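Local atomic coordinates of kinectin 1 (Kinesin receptor) (Legionella pneumophila, PDB entry 4MU6), a protein that is a Legionella effector, LegC3, of undetermined molecular function, probably membrane-anchored, with a largely helical N-terminal coiled-coil domain. Residues A[74-79]-A[224-229]; A[78-83]-A[202-207]. One frame throughout, in Å; residues are numbered along the deposited sequence.

Contact 1 of 2, residues A[74-79]-A[224-229]; sequences KAQLAE and TLSGKN
The side-chain oxygen of Q76 is gripped from both faces of its amide. S226 N donates to Q76 OE1 over 2.8 Å and N229 ND2 donates to Q76 OE1 over the same 2.8 Å, the latter with an N-H...O angle of 171°. Both bonds are nearly straight at the hydrogen, yet both donors stand well out of the carbonyl plane and on opposite faces, so neither follows a lone pair. S226 OG lies 3.2 Å from Q76 OE1 as a weak and unsettled third partner. With CG anti to the backbone N, Q76 CG lies 3.1 Å from T224 O, and Q76 CB sits beside the methyl L225 CD2; the bend at chi2 (76°) then turns OE1 toward S226 N and N229. The other end of the amide, Q76 NE2, is held by D80 one helical turn on.

N229 ND2 serves a second acceptor: E79 OE1, 2.9 Å from N229 ND2, is met on its syn side with the carboxylate turned 85° from the amide. A water joins S226 OG to E79 OE2, weakly on the glutamate side. S226 also works within its own segment, where its hydroxyl accepts a weak bond from N229 N, 3.3 Å from S226 OG. Helix 43-105 thus receives the start of helix 227-273 through polar side chains. The geometry is that of a serine N-cap, with the cap residue's backbone N and the N3 side chain both tied to a glutamine of the neighbouring helix.

Contact 2 of 2, residues A[78-83]-A[202-207]; sequences AEDKIQ and TKRVKR
The guanidinium of R207 has D80 at its edge and the backbone oxygen of its own segment, K203 O, offset over one face. The salt bridge to D80 is side-on, NE to one oxygen and NH2 to the other. R207 NE lies 2.9 Å from D80 OD2, on the syn lone pair and in the guanidinium plane, with an N-H...O angle of 167°. The second bond is more bent: R207 NH2, 2.9 Å from D80 OD1, comes from above the carboxylate plane, in keeping with the marked tilt between the two planes. The bend at chi3 turns NE and NH2 of R207 toward the carboxylate.

R204 presents an edge as well, to Q83. R204 NH1 meets Q83 OE1 at 2.7 Å, close to the guanidinium plane, although the N-H...O angle is only 138° and the amide is turned steeply away. The aliphatic part of R204 passes along D80, its CD 3.4 Å from D80 O. Two waters fill in the polar network, one between D80 OD2 and R204 O, the other between Q83 OE1 and R207 NH2.

Two groups have further partners beyond the segments: D80 OD2 forms a salt bridge with R211 NH2, and R204 NH1 forms one with D87 OD2. The axes of segments 78-83 and 202-207, on helices 43-105 and 158-217, are roughly antiparallel (148°) and come no closer than 11.0 Å, a spacing bridged chiefly by the long side chains of R204, R207 and Q83.

Contacts 1 and 2 lie side by side, their centres about 8 Å apart, on successive turns of helix 43-105, with A78 and E79 belonging to both. That helix faces the start of helix 227-273 in contact 1 and the later part of helix 158-217 in contact 2, two helices that follow each other in the chain. The contacts touch directly: R207 CD packs 3.4 Å from T224 O, and R207 NE packs 3.4 Å from Q76 NE2. Along the chain, residues 74-83 come first, then 202-207, then 224-229. One long helix therefore meets both partners near the middle of the elongated domain, where one partner gives way to the next.

Contact 1 of 2, residues A[74-79]-A[224-229]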
# COMPACT_ATOMS: atom_id res chain seq x y z
N LYS A 74 1.35 -4.51 6.81
CA LYS A 74 2.23 -5.35 7.61
C LYS A 74 3.70 -5.21 7.20
O LYS A 74 4.60 -5.30 8.03
CB LYS A 74 1.82 -6.83 7.48
CG LYS A 74 0.45 -7.18 8.11
CD LYS A 74 -0.01 -8.58 7.68
CE LYS A 74 -1.26 -9.01 8.44
NZ LYS A 74 -1.85 -10.29 7.92
N ALA A 75 3.92 -5.01 5.90
CA ALA A 75 5.26 -4.91 5.38
C ALA A 75 5.87 -3.60 5.88
O ALA A 75 7.01 -3.58 6.34
CB ALA A 75 5.25 -4.97 3.86
N GLN A 76 5.10 -2.52 5.82
CA GLN A 76 5.57 -1.24 6.33
C GLN A 76 5.83 -1.27 7.83
O GLN A 76 6.80 -0.66 8.31
CB GLN A 76 4.60 -0.10 6.03
CG GLN A 76 5.11 1.26 6.50
CD GLN A 76 6.20 1.83 5.60
OE1 GLN A 76 5.97 2.07 4.41
NE2 GLN A 76 7.38 2.07 6.17
N LEU A 77 4.95 -1.94 8.58
CA LEU A 77 5.15 -2.04 10.02
C LEU A 77 6.47 -2.73 10.31
O LEU A 77 7.30 -2.21 11.06
CB LEU A 77 3.99 -2.77 10.72
CG LEU A 77 4.04 -2.70 12.26
CD1 LEU A 77 4.14 -1.26 12.79
CD2 LEU A 77 2.84 -3.41 12.89
N ALA A 78 6.70 -3.88 9.68
CA ALA A 78 7.97 -4.59 9.82
C ALA A 78 9.21 -3.74 9.43
O ALA A 78 10.24 -3.79 10.11
CB ALA A 78 7.93 -5.91 9.04
N GLU A 79 9.11 -2.96 8.35
CA GLU A 79 10.21 -2.08 7.94
C GLU A 79 10.49 -1.07 9.04
O GLU A 79 11.65 -0.80 9.37
CB GLU A 79 9.87 -1.31 6.67
CG GLU A 79 10.37 -1.90 5.37
CD GLU A 79 10.00 -1.03 4.17
OE1 GLU A 79 8.88 -1.20 3.63
OE2 GLU A 79 10.82 -0.17 3.78
N THR A 224 -0.37 5.17 6.45
CA THR A 224 0.49 4.25 7.19
C THR A 224 1.69 3.79 6.36
O THR A 224 2.51 3.00 6.83
CB THR A 224 -0.27 3.01 7.68
OG1 THR A 224 -0.44 2.09 6.59
CG2 THR A 224 -1.65 3.40 8.24
N LEU A 225 1.79 4.26 5.12
CA LEU A 225 2.87 3.80 4.23
C LEU A 225 3.79 4.93 3.80
O LEU A 225 3.35 6.08 3.69
CB LEU A 225 2.28 3.13 2.98
CG LEU A 225 1.20 2.09 3.27
CD1 LEU A 225 0.48 1.71 1.99
CD2 LEU A 225 1.80 0.87 3.95
N SER A 226 5.04 4.59 3.51
CA SER A 226 5.98 5.54 2.92
C SER A 226 5.50 5.80 1.50
O SER A 226 4.71 5.01 0.97
CB SER A 226 7.38 4.95 2.87
OG SER A 226 7.37 3.78 2.04
N GLY A 227 5.98 6.87 0.88
CA GLY A 227 5.56 7.24 -0.46
C GLY A 227 5.78 6.12 -1.47
O GLY A 227 4.93 5.86 -2.33
N LYS A 228 6.92 5.46 -1.36
CA LYS A 228 7.28 4.37 -2.26
C LYS A 228 6.35 3.18 -2.09
O LYS A 228 6.00 2.52 -3.07
CB LYS A 228 8.72 3.94 -2.00
CG LYS A 228 9.14 2.70 -2.80
CD LYS A 228 10.54 2.25 -2.40
CE LYS A 228 10.91 0.92 -3.06
NZ LYS A 228 12.33 0.57 -2.78
N ASN A 229 5.95 2.91 -0.84
CA ASN A 229 5.01 1.82 -0.57
C ASN A 229 3.56 2.11 -0.97
O ASN A 229 2.87 1.20 -1.46
CB ASN A 229 5.13 1.33 0.87
CG ASN A 229 6.39 0.51 1.10
OD1 ASN A 229 6.83 -0.21 0.20
ND2 ASN A 229 6.97 0.61 2.30
O HOH W 1 10.17 2.78 2.25

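Contact 2 of 2, residues A[78-83]-A[202-207]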
# COMPACT_ATOMS: atom_id res chain seq x y z
N ALA A 78 6.70 -3.88 9.68
CA ALA A 78 7.97 -4.59 9.82
C ALA A 78 9.21 -3.74 9.43
O ALA A 78 10.24 -3.79 10.11
CB ALA A 78 7.93 -5.91 9.04
N GLU A 79 9.11 -2.96 8.35
CA GLU A 79 10.21 -2.08 7.94
C GLU A 79 10.49 -1.07 9.04
O GLU A 79 11.65 -0.80 9.37
CB GLU A 79 9.87 -1.31 6.67
CG GLU A 79 10.37 -1.90 5.37
CD GLU A 79 10.00 -1.03 4.17
OE1 GLU A 79 8.88 -1.20 3.63
OE2 GLU A 79 10.82 -0.17 3.78
N ASP A 80 9.42 -0.51 9.58
CA ASP A 80 9.54 0.50 10.63
C ASP A 80 10.14 -0.04 11.92
O ASP A 80 10.87 0.67 12.60
CB ASP A 80 8.19 1.17 10.90
CG ASP A 80 7.80 2.13 9.81
OD1 ASP A 80 8.56 2.25 8.83
OD2 ASP A 80 6.72 2.76 9.91
N LYS A 81 9.85 -1.30 12.26
CA LYS A 81 10.43 -1.90 13.46
C LYS A 81 11.92 -2.19 13.28
O LYS A 81 12.71 -2.06 14.21
CB LYS A 81 9.68 -3.15 13.91
CG LYS A 81 8.29 -2.87 14.48
CD LYS A 81 7.50 -4.18 14.70
CE LYS A 81 6.03 -3.93 15.04
NZ LYS A 81 5.22 -5.19 14.95
N ILE A 82 12.30 -2.57 12.06
CA ILE A 82 13.70 -2.77 11.71
C ILE A 82 14.48 -1.46 11.77
O ILE A 82 15.55 -1.40 12.36
CB ILE A 82 13.86 -3.39 10.31
CG1 ILE A 82 13.48 -4.87 10.36
CG2 ILE A 82 15.28 -3.23 9.80
CD1 ILE A 82 14.13 -5.62 11.50
N GLN A 83 13.94 -0.42 11.14
CA GLN A 83 14.63 0.87 11.11
C GLN A 83 14.76 1.46 12.52
O GLN A 83 15.70 2.18 12.82
CB GLN A 83 13.91 1.85 10.18
CG GLN A 83 14.56 3.22 10.10
CD GLN A 83 13.68 4.24 9.40
OE1 GLN A 83 12.66 4.71 9.94
NE2 GLN A 83 14.06 4.60 8.18
N THR A 202 10.29 10.93 13.62
CA THR A 202 9.12 11.72 13.29
C THR A 202 8.22 11.02 12.25
O THR A 202 7.02 10.84 12.50
CB THR A 202 9.52 13.13 12.86
OG1 THR A 202 10.09 13.81 13.98
CG2 THR A 202 8.32 13.91 12.38
N LYS A 203 8.79 10.58 11.13
CA LYS A 203 8.01 9.85 10.12
C LYS A 203 7.38 8.56 10.65
O LYS A 203 6.24 8.24 10.31
CB LYS A 203 8.84 9.57 8.86
CG LYS A 203 9.33 10.83 8.17
CD LYS A 203 10.25 10.49 7.01
CE LYS A 203 10.78 11.74 6.35
NZ LYS A 203 11.71 11.40 5.24
N ARG A 204 8.11 7.82 11.48
CA ARG A 204 7.56 6.61 12.07
C ARG A 204 6.37 6.94 12.97
O ARG A 204 5.34 6.26 12.93
CB ARG A 204 8.62 5.81 12.82
CG ARG A 204 9.54 4.99 11.93
CD ARG A 204 10.43 4.03 12.73
NE ARG A 204 11.17 4.69 13.81
CZ ARG A 204 12.42 5.15 13.69
NH1 ARG A 204 13.09 5.02 12.54
NH2 ARG A 204 13.02 5.72 14.73
N VAL A 205 6.51 8.00 13.76
CA VAL A 205 5.41 8.47 14.62
C VAL A 205 4.18 8.86 13.80
O VAL A 205 3.05 8.55 14.18
CB VAL A 205 5.85 9.68 15.50
CG1 VAL A 205 4.67 10.28 16.25
CG2 VAL A 205 6.95 9.27 16.47
N LYS A 206 4.39 9.55 12.69
CA LYS A 206 3.27 9.94 11.83
C LYS A 206 2.56 8.70 11.24
O LYS A 206 1.32 8.65 11.19
CB LYS A 206 3.74 10.88 10.71
CG LYS A 206 4.08 12.31 11.19
CD LYS A 206 5.08 12.99 10.23
CE LYS A 206 5.04 14.51 10.32
NZ LYS A 206 6.07 15.14 9.43
N ARG A 207 3.33 7.70 10.81
CA ARG A 207 2.71 6.49 10.29
C ARG A 207 1.96 5.74 11.41
O ARG A 207 0.87 5.22 11.18
CB ARG A 207 3.72 5.58 9.57
CG ARG A 207 4.25 6.19 8.26
CD ARG A 207 5.02 5.20 7.40
NE ARG A 207 6.31 4.81 7.95
CZ ARG A 207 7.45 5.45 7.67
NH1 ARG A 207 7.42 6.52 6.87
NH2 ARG A 207 8.61 5.03 8.18
O HOH W 2 5.84 3.58 12.35
O HOH W 3 10.93 6.66 8.64